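Local coordinates for alginate lyase, family PL7 (Zobellia galactanivorans, PDB 4BE3), which cleaves alginate by an exolytic lyase reaction, probably acting on poly-mannuronate among other alginate stretches, at residues E13-G19 with R65-K71; G80-A84 with Y255-G259; W46-P52 with Y295-K301. All coordinates share one frame; numbering follows the deposited sequence.

Interaction 1 (E13-G19 with R65-K71). With SRT (S,R meso-tartaric acid), chain C.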
loop_
_atom_site.group_PDB
_atom_site.type_symbol
_atom_site.label_atom_id
_atom_site.label_comp_id
_atom_site.label_asym_id
_atom_site.label_seq_id
_atom_site.Cartn_x
_atom_site.Cartn_y
_atom_site.Cartn_z
ATOM N N GLU A 13 -8.442 -9.761 2.959
ATOM C CA GLU A 13 -7.781 -8.756 2.085
ATOM C C GLU A 13 -8.267 -8.813 0.612
ATOM O O GLU A 13 -7.857 -7.976 -0.182
ATOM C CB GLU A 13 -6.239 -9.065 2.116
ATOM C CG GLU A 13 -5.742 -8.688 3.515
ATOM C CD GLU A 13 -4.224 -8.821 3.599
ATOM O OE1 GLU A 13 -3.418 -8.543 2.574
ATOM O OE2 GLU A 13 -3.720 -9.246 4.692
ATOM N N TRP A 14 -9.152 -9.745 0.359
ATOM C CA TRP A 14 -9.727 -9.923 -0.996
ATOM C C TRP A 14 -11.220 -9.754 -1.085
ATOM O O TRP A 14 -11.915 -10.149 -0.089
ATOM C CB TRP A 14 -9.472 -11.342 -1.460
ATOM C CG TRP A 14 -7.991 -11.723 -1.523
ATOM C CD1 TRP A 14 -7.294 -12.501 -0.608
ATOM C CD2 TRP A 14 -7.079 -11.557 -2.682
ATOM N NE1 TRP A 14 -6.033 -12.772 -1.065
ATOM C CE2 TRP A 14 -5.841 -12.178 -2.323
ATOM C CE3 TRP A 14 -7.195 -10.907 -3.932
ATOM C CZ2 TRP A 14 -4.723 -12.294 -3.235
ATOM C CZ3 TRP A 14 -6.069 -10.951 -4.809
ATOM C CH2 TRP A 14 -4.859 -11.620 -4.448
ATOM N N LYS A 15 -11.781 -9.278 -2.239
ATOM C CA LYS A 15 -13.200 -9.362 -2.522
ATOM C C LYS A 15 -13.284 -10.368 -3.707
ATOM O O LYS A 15 -12.181 -10.775 -4.264
ATOM C CB LYS A 15 -13.742 -8.036 -2.975
ATOM C CG LYS A 15 -13.091 -7.524 -4.260
ATOM C CD LYS A 15 -13.505 -6.109 -4.600
ATOM C CE LYS A 15 -12.825 -5.118 -3.631
ATOM N NZ LYS A 15 -12.927 -3.768 -4.304
ATOM N N ILE A 16 -14.484 -10.793 -4.035
ATOM C CA ILE A 16 -14.589 -11.747 -5.176
ATOM C C ILE A 16 -15.676 -11.299 -6.139
ATOM O O ILE A 16 -16.675 -10.626 -5.714
ATOM C CB ILE A 16 -14.802 -13.231 -4.635
ATOM C CG1 ILE A 16 -14.428 -14.341 -5.710
ATOM C CG2 ILE A 16 -16.269 -13.458 -4.234
ATOM C CD1 ILE A 16 -14.281 -15.725 -5.156
ATOM N N LEU A 17 -15.503 -11.695 -7.430
ATOM C CA LEU A 17 -16.652 -11.694 -8.364
ATOM C C LEU A 17 -16.767 -13.191 -8.765
ATOM O O LEU A 17 -15.720 -13.803 -9.172
ATOM C CB LEU A 17 -16.323 -10.797 -9.565
ATOM C CG LEU A 17 -17.287 -10.998 -10.785
ATOM C CD1 LEU A 17 -18.745 -10.679 -10.246
ATOM C CD2 LEU A 17 -16.784 -9.991 -11.778
ATOM N N LEU A 18 -17.964 -13.792 -8.782
ATOM C CA LEU A 18 -18.171 -15.178 -9.244
ATOM C C LEU A 18 -18.651 -15.212 -10.652
ATOM O O LEU A 18 -19.155 -14.160 -11.174
ATOM C CB LEU A 18 -19.267 -15.849 -8.383
ATOM C CG LEU A 18 -19.009 -15.747 -6.843
ATOM C CD1 LEU A 18 -20.210 -16.518 -6.211
ATOM C CD2 LEU A 18 -17.684 -16.388 -6.352
ATOM N N GLY A 19 -18.631 -16.414 -11.227
ATOM C CA GLY A 19 -19.011 -16.619 -12.653
ATOM C C GLY A 19 -20.490 -16.292 -12.873
ATOM O O GLY A 19 -20.877 -16.044 -14.012
ATOM N N ARG A 65 -15.584 -14.645 -14.945
ATOM C CA ARG A 65 -14.467 -15.060 -14.016
ATOM C C ARG A 65 -15.102 -15.522 -12.685
ATOM O O ARG A 65 -16.218 -15.087 -12.376
ATOM C CB ARG A 65 -13.529 -13.854 -13.749
ATOM C CG ARG A 65 -14.166 -12.757 -12.859
ATOM C CD ARG A 65 -13.325 -11.478 -12.879
ATOM N NE ARG A 65 -13.563 -10.751 -14.170
ATOM C CZ ARG A 65 -12.640 -10.002 -14.732
ATOM N NH1 ARG A 65 -11.353 -10.069 -14.261
ATOM N NH2 ARG A 65 -12.924 -9.206 -15.759
ATOM N N THR A 66 -14.362 -16.346 -11.954
ATOM C CA THR A 66 -14.597 -16.462 -10.479
ATOM C C THR A 66 -13.249 -16.079 -9.946
ATOM O O THR A 66 -12.242 -16.879 -10.142
ATOM C CB THR A 66 -14.927 -17.880 -10.129
ATOM O OG1 THR A 66 -16.206 -18.203 -10.716
ATOM C CG2 THR A 66 -15.038 -17.982 -8.581
ATOM N N GLU A 67 -13.086 -14.848 -9.398
ATOM C CA GLU A 67 -11.658 -14.402 -9.216
ATOM C C GLU A 67 -11.681 -13.395 -8.019
ATOM O O GLU A 67 -12.603 -12.509 -7.946
ATOM C CB GLU A 67 -11.279 -13.625 -10.529
ATOM C CG GLU A 67 -9.779 -13.289 -10.572
ATOM C CD GLU A 67 -9.401 -12.507 -11.809
ATOM O OE1 GLU A 67 -10.192 -11.606 -12.270
ATOM O OE2 GLU A 67 -8.263 -12.752 -12.259
ATOM N N LEU A 68 -10.627 -13.486 -7.252
ATOM C CA LEU A 68 -10.443 -12.488 -6.109
ATOM C C LEU A 68 -9.891 -11.199 -6.631
ATOM O O LEU A 68 -9.054 -11.231 -7.593
ATOM C CB LEU A 68 -9.414 -13.105 -5.205
ATOM C CG LEU A 68 -9.713 -14.461 -4.680
ATOM C CD1 LEU A 68 -8.553 -14.790 -3.685
ATOM C CD2 LEU A 68 -11.035 -14.444 -3.845
ATOM N N GLY A 69 -10.166 -10.047 -5.993
ATOM C CA GLY A 69 -9.477 -8.805 -6.324
ATOM C C GLY A 69 -8.966 -8.278 -4.968
ATOM O O GLY A 69 -9.717 -8.316 -3.931
ATOM N N GLN A 70 -7.741 -7.824 -4.998
ATOM C CA GLN A 70 -7.152 -7.327 -3.712
ATOM C C GLN A 70 -7.825 -5.978 -3.353
ATOM O O GLN A 70 -7.920 -5.024 -4.169
ATOM C CB GLN A 70 -5.637 -7.133 -3.957
ATOM C CG GLN A 70 -4.926 -6.488 -2.794
ATOM C CD GLN A 70 -3.468 -6.285 -3.176
ATOM O OE1 GLN A 70 -3.159 -6.023 -4.401
ATOM N NE2 GLN A 70 -2.544 -6.223 -2.181
ATOM N N LYS A 71 -8.211 -5.845 -2.043
ATOM C CA LYS A 71 -8.955 -4.607 -1.643
ATOM C C LYS A 71 -8.045 -3.391 -1.550
ATOM O O LYS A 71 -8.453 -2.294 -1.922
ATOM C CB LYS A 71 -9.484 -4.907 -0.232
ATOM C CG LYS A 71 -10.648 -5.870 -0.258
ATOM C CD LYS A 71 -11.122 -6.097 1.205
ATOM C CE LYS A 71 -12.299 -7.056 1.145
ATOM N NZ LYS A 71 -12.802 -7.315 2.566
HETATM O O1 SRT C . -12.034 -5.760 -14.326
HETATM O O11 SRT C . -10.547 -6.985 -13.059
HETATM C C1 SRT C . -11.575 -6.319 -13.290
HETATM C C2 SRT C . -12.343 -6.405 -12.016
HETATM O O2 SRT C . -11.660 -6.106 -10.778
HETATM C C3 SRT C . -13.832 -6.620 -12.111
HETATM O O3 SRT C . -13.638 -7.968 -12.184
HETATM C C4 SRT C . -14.693 -6.144 -11.029
HETATM O O4 SRT C . -15.192 -6.914 -10.216
HETATM O O41 SRT C . -14.807 -4.937 -10.825
HETATM O O HOH W 1 -3.548 -6.589 0.710
HETATM O O HOH W 2 -12.894 -10.495 2.342
HETATM O O HOH W 3 -11.027 -1.944 -2.831
HETATM O O HOH W 4 -10.077 -3.986 -5.536
#

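Interaction 2 (G80-A84 with Y255-G259). With SRT (S,R meso-tartaric acid), chain C.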
loop_
_atom_site.group_PDB
_atom_site.type_symbol
_atom_site.label_atom_id
_atom_site.label_comp_id
_atom_site.label_asym_id
_atom_site.label_seq_id
_atom_site.Cartn_x
_atom_site.Cartn_y
_atom_site.Cartn_z
ATOM N N GLY A 80 4.318 -4.388 -4.347
ATOM C CA GLY A 80 3.442 -5.368 -3.768
ATOM C C GLY A 80 3.937 -6.737 -4.290
ATOM O O GLY A 80 4.624 -6.773 -5.331
ATOM N N LYS A 81 3.579 -7.768 -3.596
ATOM C CA LYS A 81 4.013 -9.153 -4.013
ATOM C C LYS A 81 2.893 -10.061 -3.838
ATOM O O LYS A 81 2.127 -10.061 -2.804
ATOM C CB LYS A 81 5.189 -9.562 -3.102
ATOM C CG LYS A 81 5.739 -10.936 -3.510
ATOM C CD LYS A 81 6.782 -11.461 -2.486
ATOM C CE LYS A 81 8.003 -10.567 -2.506
ATOM N NZ LYS A 81 9.012 -11.098 -1.504
ATOM N N LEU A 82 2.695 -10.959 -4.849
ATOM C CA LEU A 82 1.691 -11.944 -4.763
ATOM C C LEU A 82 2.389 -13.307 -5.010
ATOM O O LEU A 82 3.147 -13.440 -5.988
ATOM C CB LEU A 82 0.634 -11.754 -5.883
ATOM C CG LEU A 82 -0.344 -12.907 -6.059
ATOM C CD1 LEU A 82 -1.304 -13.037 -4.781
ATOM C CD2 LEU A 82 -1.267 -12.526 -7.285
ATOM N N ASN A 83 2.181 -14.291 -4.135
ATOM C CA ASN A 83 2.666 -15.652 -4.347
ATOM C C ASN A 83 1.526 -16.599 -4.444
ATOM O O ASN A 83 0.620 -16.599 -3.572
ATOM C CB ASN A 83 3.494 -16.088 -3.067
ATOM C CG ASN A 83 4.920 -15.541 -3.107
ATOM O OD1 ASN A 83 5.803 -16.160 -3.756
ATOM N ND2 ASN A 83 5.117 -14.394 -2.667
ATOM N N ALA A 84 1.525 -17.496 -5.469
ATOM C CA ALA A 84 0.528 -18.459 -5.557
ATOM C C ALA A 84 1.075 -19.853 -5.904
ATOM O O ALA A 84 2.069 -19.976 -6.563
ATOM C CB ALA A 84 -0.496 -18.095 -6.653
ATOM N N TYR A 255 -4.011 -3.253 -8.501
ATOM C CA TYR A 255 -4.155 -4.206 -7.462
ATOM C C TYR A 255 -4.034 -5.615 -8.019
ATOM O O TYR A 255 -4.162 -5.790 -9.264
ATOM C CB TYR A 255 -5.503 -4.064 -6.722
ATOM C CG TYR A 255 -6.717 -4.114 -7.631
ATOM C CD1 TYR A 255 -7.223 -2.938 -8.176
ATOM C CD2 TYR A 255 -7.403 -5.337 -7.886
ATOM C CE1 TYR A 255 -8.393 -2.961 -8.952
ATOM C CE2 TYR A 255 -8.545 -5.373 -8.668
ATOM C CZ TYR A 255 -9.025 -4.183 -9.217
ATOM O OH TYR A 255 -10.155 -4.167 -9.998
ATOM N N PHE A 256 -3.729 -6.558 -7.170
ATOM C CA PHE A 256 -3.636 -7.967 -7.663
ATOM C C PHE A 256 -4.947 -8.597 -7.816
ATOM O O PHE A 256 -5.946 -8.245 -7.135
ATOM C CB PHE A 256 -2.853 -8.869 -6.672
ATOM C CG PHE A 256 -1.373 -8.545 -6.641
ATOM C CD1 PHE A 256 -0.639 -8.763 -7.759
ATOM C CD2 PHE A 256 -0.707 -8.050 -5.475
ATOM C CE1 PHE A 256 0.768 -8.556 -7.796
ATOM C CE2 PHE A 256 0.722 -7.897 -5.428
ATOM C CZ PHE A 256 1.455 -8.071 -6.641
ATOM N N LYS A 257 -5.041 -9.619 -8.714
ATOM C CA LYS A 257 -6.208 -10.503 -8.780
ATOM C C LYS A 257 -5.733 -11.941 -8.956
ATOM O O LYS A 257 -4.613 -12.177 -9.462
ATOM C CB LYS A 257 -7.068 -10.164 -10.045
ATOM C CG LYS A 257 -7.474 -8.663 -10.034
ATOM C CD LYS A 257 -8.653 -8.406 -11.045
ATOM C CE LYS A 257 -9.874 -8.957 -10.269
ATOM N NZ LYS A 257 -11.060 -9.225 -11.123
ATOM N N LEU A 258 -6.549 -12.862 -8.524
ATOM C CA LEU A 258 -6.109 -14.281 -8.506
ATOM C C LEU A 258 -7.361 -15.077 -8.596
ATOM O O LEU A 258 -8.380 -14.805 -7.829
ATOM C CB LEU A 258 -5.422 -14.516 -7.139
ATOM C CG LEU A 258 -4.976 -15.969 -6.903
ATOM C CD1 LEU A 258 -3.656 -15.942 -6.008
ATOM C CD2 LEU A 258 -6.000 -16.827 -6.163
ATOM N N GLY A 259 -7.322 -16.215 -9.362
ATOM C CA GLY A 259 -8.464 -17.153 -9.374
ATOM C C GLY A 259 -8.568 -17.782 -10.792
ATOM O O GLY A 259 -7.512 -18.227 -11.314
HETATM O O1 SRT C . -12.034 -5.760 -14.326
HETATM O O11 SRT C . -10.547 -6.985 -13.059
HETATM C C1 SRT C . -11.575 -6.319 -13.290
HETATM C C2 SRT C . -12.343 -6.405 -12.016
HETATM O O2 SRT C . -11.660 -6.106 -10.778
HETATM C C3 SRT C . -13.832 -6.620 -12.111
HETATM O O3 SRT C . -13.638 -7.968 -12.184
HETATM C C4 SRT C . -14.693 -6.144 -11.029
HETATM O O4 SRT C . -15.192 -6.914 -10.216
HETATM O O41 SRT C . -14.807 -4.937 -10.825
#

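Interaction 3 (W46-P52 with Y295-K301)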
loop_
_atom_site.group_PDB
_atom_site.type_symbol
_atom_site.label_atom_id
_atom_site.label_comp_id
_atom_site.label_asym_id
_atom_site.label_seq_id
_atom_site.Cartn_x
_atom_site.Cartn_y
_atom_site.Cartn_z
ATOM N N TRP A 46 -7.784 -27.549 -1.166
ATOM C CA TRP A 46 -7.507 -26.571 -2.244
ATOM C C TRP A 46 -8.693 -25.647 -2.315
ATOM O O TRP A 46 -9.821 -26.078 -2.109
ATOM C CB TRP A 46 -7.419 -27.368 -3.647
ATOM C CG TRP A 46 -6.290 -28.323 -3.723
ATOM C CD1 TRP A 46 -6.253 -29.659 -3.288
ATOM C CD2 TRP A 46 -4.969 -28.076 -4.318
ATOM N NE1 TRP A 46 -4.975 -30.192 -3.468
ATOM C CE2 TRP A 46 -4.178 -29.314 -4.111
ATOM C CE3 TRP A 46 -4.395 -27.000 -4.998
ATOM C CZ2 TRP A 46 -2.844 -29.429 -4.535
ATOM C CZ3 TRP A 46 -3.051 -27.117 -5.437
ATOM C CH2 TRP A 46 -2.314 -28.316 -5.231
ATOM N N VAL A 47 -8.450 -24.389 -2.668
ATOM C CA VAL A 47 -9.478 -23.485 -2.901
ATOM C C VAL A 47 -9.775 -23.579 -4.425
ATOM O O VAL A 47 -8.791 -23.388 -5.222
ATOM C CB VAL A 47 -8.991 -22.063 -2.616
ATOM C CG1 VAL A 47 -10.089 -21.101 -2.979
ATOM C CG2 VAL A 47 -8.559 -21.951 -1.096
ATOM N N VAL A 48 -11.027 -23.862 -4.768
ATOM C CA VAL A 48 -11.365 -24.065 -6.163
ATOM C C VAL A 48 -11.966 -22.812 -6.664
ATOM O O VAL A 48 -12.896 -22.298 -6.032
ATOM C CB VAL A 48 -12.370 -25.217 -6.315
ATOM C CG1 VAL A 48 -12.862 -25.421 -7.783
ATOM C CG2 VAL A 48 -11.800 -26.554 -5.848
ATOM N N PHE A 49 -11.589 -22.353 -7.895
ATOM C CA PHE A 49 -12.304 -21.333 -8.524
ATOM C C PHE A 49 -12.809 -21.965 -9.849
ATOM O O PHE A 49 -11.938 -22.520 -10.643
ATOM C CB PHE A 49 -11.332 -20.207 -8.956
ATOM C CG PHE A 49 -10.719 -19.488 -7.735
ATOM C CD1 PHE A 49 -9.625 -20.044 -7.079
ATOM C CD2 PHE A 49 -11.286 -18.268 -7.296
ATOM C CE1 PHE A 49 -9.087 -19.424 -5.884
ATOM C CE2 PHE A 49 -10.742 -17.610 -6.170
ATOM C CZ PHE A 49 -9.631 -18.183 -5.507
ATOM N N LYS A 50 -14.115 -21.910 -10.069
ATOM C CA LYS A 50 -14.653 -22.599 -11.246
ATOM C C LYS A 50 -15.561 -21.580 -11.905
ATOM O O LYS A 50 -16.275 -20.792 -11.212
ATOM C CB LYS A 50 -15.370 -23.806 -10.774
ATOM C CG LYS A 50 -15.929 -24.672 -11.991
ATOM C CD LYS A 50 -16.757 -25.847 -11.425
ATOM C CE LYS A 50 -17.115 -26.736 -12.635
ATOM N NZ LYS A 50 -17.737 -28.014 -12.164
ATOM N N THR A 51 -15.494 -21.495 -13.235
ATOM C CA THR A 51 -16.349 -20.516 -13.907
ATOM C C THR A 51 -16.705 -21.018 -15.332
ATOM O O THR A 51 -15.845 -21.579 -16.010
ATOM C CB THR A 51 -15.613 -19.150 -13.991
ATOM O OG1 THR A 51 -16.403 -18.183 -14.673
ATOM C CG2 THR A 51 -14.250 -19.255 -14.815
ATOM N N PRO A 52 -17.887 -20.697 -15.799
ATOM C CA PRO A 52 -18.205 -21.209 -17.166
ATOM C C PRO A 52 -17.622 -20.267 -18.208
ATOM O O PRO A 52 -17.085 -19.178 -17.869
ATOM C CB PRO A 52 -19.796 -21.087 -17.158
ATOM C CG PRO A 52 -20.012 -19.796 -16.324
ATOM C CD PRO A 52 -19.033 -19.983 -15.202
ATOM N N TYR A 295 -15.953 -24.704 -19.482
ATOM C CA TYR A 295 -15.609 -23.947 -18.268
ATOM C C TYR A 295 -14.147 -24.077 -17.960
ATOM O O TYR A 295 -13.396 -24.889 -18.587
ATOM C CB TYR A 295 -16.400 -24.539 -17.053
ATOM C CG TYR A 295 -16.018 -25.956 -16.706
ATOM C CD1 TYR A 295 -16.589 -27.032 -17.349
ATOM C CD2 TYR A 295 -15.086 -26.209 -15.681
ATOM C CE1 TYR A 295 -16.284 -28.357 -17.016
ATOM C CE2 TYR A 295 -14.739 -27.560 -15.346
ATOM C CZ TYR A 295 -15.355 -28.591 -16.010
ATOM O OH TYR A 295 -15.044 -29.901 -15.653
ATOM N N ALA A 296 -13.694 -23.235 -16.971
ATOM C CA ALA A 296 -12.344 -23.381 -16.553
ATOM C C ALA A 296 -12.385 -23.597 -15.041
ATOM O O ALA A 296 -13.325 -23.163 -14.379
ATOM C CB ALA A 296 -11.623 -22.013 -16.820
ATOM N N GLU A 297 -11.373 -24.251 -14.518
ATOM C CA GLU A 297 -11.373 -24.551 -13.123
ATOM C C GLU A 297 -9.936 -24.623 -12.610
ATOM O O GLU A 297 -9.071 -25.284 -13.225
ATOM C CB GLU A 297 -12.018 -25.971 -12.952
ATOM C CG GLU A 297 -12.023 -26.367 -11.403
ATOM C CD GLU A 297 -12.733 -27.688 -11.168
ATOM O OE1 GLU A 297 -13.641 -28.022 -12.014
ATOM O OE2 GLU A 297 -12.437 -28.434 -10.179
ATOM N N VAL A 298 -9.621 -23.897 -11.547
ATOM C CA VAL A 298 -8.197 -23.729 -11.171
ATOM C C VAL A 298 -8.224 -23.914 -9.597
ATOM O O VAL A 298 -9.141 -23.337 -8.957
ATOM C CB VAL A 298 -7.760 -22.291 -11.428
ATOM C CG1 VAL A 298 -6.255 -22.117 -11.051
ATOM C CG2 VAL A 298 -7.889 -21.924 -12.991
ATOM N N TRP A 299 -7.260 -24.670 -9.083
ATOM C CA TRP A 299 -7.215 -24.935 -7.641
ATOM C C TRP A 299 -6.012 -24.328 -7.057
ATOM O O TRP A 299 -4.935 -24.416 -7.632
ATOM C CB TRP A 299 -7.114 -26.419 -7.444
ATOM C CG TRP A 299 -8.319 -27.212 -7.789
ATOM C CD1 TRP A 299 -9.478 -26.870 -8.570
ATOM C CD2 TRP A 299 -8.521 -28.564 -7.394
ATOM N NE1 TRP A 299 -10.323 -27.954 -8.631
ATOM C CE2 TRP A 299 -9.787 -28.997 -7.961
ATOM C CE3 TRP A 299 -7.743 -29.481 -6.639
ATOM C CZ2 TRP A 299 -10.304 -30.308 -7.749
ATOM C CZ3 TRP A 299 -8.272 -30.798 -6.432
ATOM C CH2 TRP A 299 -9.489 -31.200 -7.017
ATOM N N PHE A 300 -6.127 -23.644 -5.916
ATOM C CA PHE A 300 -4.953 -23.022 -5.364
ATOM C C PHE A 300 -4.704 -23.607 -4.028
ATOM O O PHE A 300 -5.692 -23.813 -3.232
ATOM C CB PHE A 300 -5.207 -21.511 -5.130
ATOM C CG PHE A 300 -5.173 -20.694 -6.405
ATOM C CD1 PHE A 300 -6.267 -20.740 -7.261
ATOM C CD2 PHE A 300 -4.009 -19.942 -6.664
ATOM C CE1 PHE A 300 -6.250 -19.961 -8.412
ATOM C CE2 PHE A 300 -4.000 -19.170 -7.885
ATOM C CZ PHE A 300 -5.088 -19.279 -8.735
ATOM N N LYS A 301 -3.458 -23.841 -3.705
ATOM C CA LYS A 301 -3.273 -24.260 -2.279
ATOM C C LYS A 301 -2.554 -23.161 -1.487
ATOM O O LYS A 301 -2.391 -23.234 -0.262
ATOM C CB LYS A 301 -2.501 -25.554 -2.218
ATOM C CG LYS A 301 -1.131 -25.464 -2.696
ATOM C CD LYS A 301 -0.644 -26.810 -2.236
ATOM C CE LYS A 301 0.829 -26.860 -2.021
ATOM N NZ LYS A 301 1.211 -28.299 -2.225
HETATM O O HOH W 5 -15.720 -29.578 -11.475
#

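Interaction 1 (E13-G19 with R65-K71)
L17 and R65 line the pocket that holds meso-tartaric acid, at one end of an antiparallel strand pair running W14-L17 against R65-Q70. CD2 of L17 lies 3.9 Å from CD of R65, the two side chains crossing at about a right angle, and tartrate O3 sits over the centre of the guanidinium face. R65 bends at chi3 (77°), which turns its NH1 back to E67 OE1 at 2.8 Å, a salt bridge lying in the guanidinium plane; E67 OE1 is shared with K257 NZ, and the in-plane bond helps set the rotation of the guanidinium beneath the ligand. Two hydrogen-bonded pairs, K15-G69 and L17-E67, clamp the backbones, the bond from K15 N to G69 O measuring 2.8 Å, and K71 N to E13 O continues the ladder. On the opposite face of the sheet, L68 stands across W14: its CD1 is 3.8 Å from the centroid of the five-membered ring, 12° off the normal, a CH-pi contact. L68 CD2 meets I16 CD1 at 3.7 Å, and T66 CG2 touches L18 CD2 at 3.8 Å. T66 OG1 receives a weak bond from G19 N, but its stronger partner is K50 O of the other sheet. One face carries the polar, tartrate-binding residues and the other apolar side chains turned to the core, as in the beta-jelly roll of PL7 lyases.

Interaction 2 (G80-A84 with Y255-G259)
L82 lays its CB over the middle of the F256 ring, 3.6 Å from the centroid and 5° off the ring normal, a CH-pi contact made almost straight down onto the face. The ring is the bump that reaches furthest: with CG anti to the carbonyl carbon (chi1 -70°) it leans from its own strand as far as the opposing backbone, where its CE2 rim comes 3.4 Å from K81 N and G80 C lies near the ring plane. G80 provides the hollow for that edge, since a beta carbon there would stand 3.3 Å from CE2. The leucine and the phenylalanine run antiparallel past one another, each reaching toward the other's strand, and the leucine branches then part: CD2 lies 3.8 Å from F256 CD1, while CD1 turns to L258. A second, shallower interlock follows, in which CD1 of L258 drops between two neighbours on the facing strand, 3.9 Å from L82 CD1 and 3.9 Å from A84 CB, the small alanine accommodating the tip of the leucine.

The two strands run nearly parallel, 8° apart, with axes 8.4 Å from each other, and belong to the two facing sheets of the beta-jelly roll; these side chains fill the space between them. W14 and L305 pack against L82 and F256 in the same layer.

On its other side, strand 255-258 faces the ligand. Y255 OH and tartrate O2 share a hydrogen bond of 2.6 Å, the oxygen lying at the edge of the ring. K257, bent at chi3, brings NZ to both O3 and O11 of the tartrate, and the same nitrogen makes a salt bridge with E67.

Interaction 3 (W46-P52 with Y295-K301)
W46 is sandwiched between W299 and K301: CE3 of W299 comes over one face, 3.5 Å from W46 CG, and CB of K301 lies over the opposite face. The two indoles meet obliquely, planes at 46°. Beside them V48 CG2 covers a face of W299, 3.6 Å from the centroid of the five-membered ring in a CH-pi contact. On the other face of the sheet, F49 and F300 bring CE1 and CD1 to 3.4 Å, their planes at 82°.

Among backbone bonds, three hydrogen-bonded pairs, V47-F300, F49-V298 and T51-A296, give six N-H to O links, all close to straight.

Polar and charged contacts gather toward Y295. K50, extended with CG anti to its backbone N (chi1 -177°), carries CE and NZ over the face of Y295, NZ standing 4.7 Å from the centroid in a cation-pi contact. A water bridges K50 NZ and E297 OE1, which are 4.1 Å apart and so short of a salt bridge. The other oxygen of E297, OE2, accepts W299 NE1 at 2.7 Å through its anti lone pair, nearly in the indole plane, and this bond, with the packing of V48 and W46, probably helps fix the rotation of the ring. A leucine in place of W299 would probably leave E297 OE2 without its N-H donor and open a gap between W46 and V48. Such a ladder, with F49 and F300 on the core side and the indoles and K50 on the reverse, is typical of an antiparallel sheet in a beta-jelly roll.

In the fold
The three contacts lie 11 to 15 Å apart, centre to centre. Interaction 1 joins neighbours in one sheet and interaction 3 neighbours in the other, 44-52 with 295-306, while interaction 2 crosses between the sheets from 80-90 to 254-258. Strand 254-258 sits next to 65-70 and strand 80-90 next to 295-306, which ties each end of interaction 2 to one of the others. Along the chain, interaction 1 closes before interaction 2 opens, interaction 2 is nested within the loop closed by interaction 3, and the segments of interactions 1 and 3 alternate. Sequence-distant strands thus build one sandwich, with tartrate touching interactions 1 and 2.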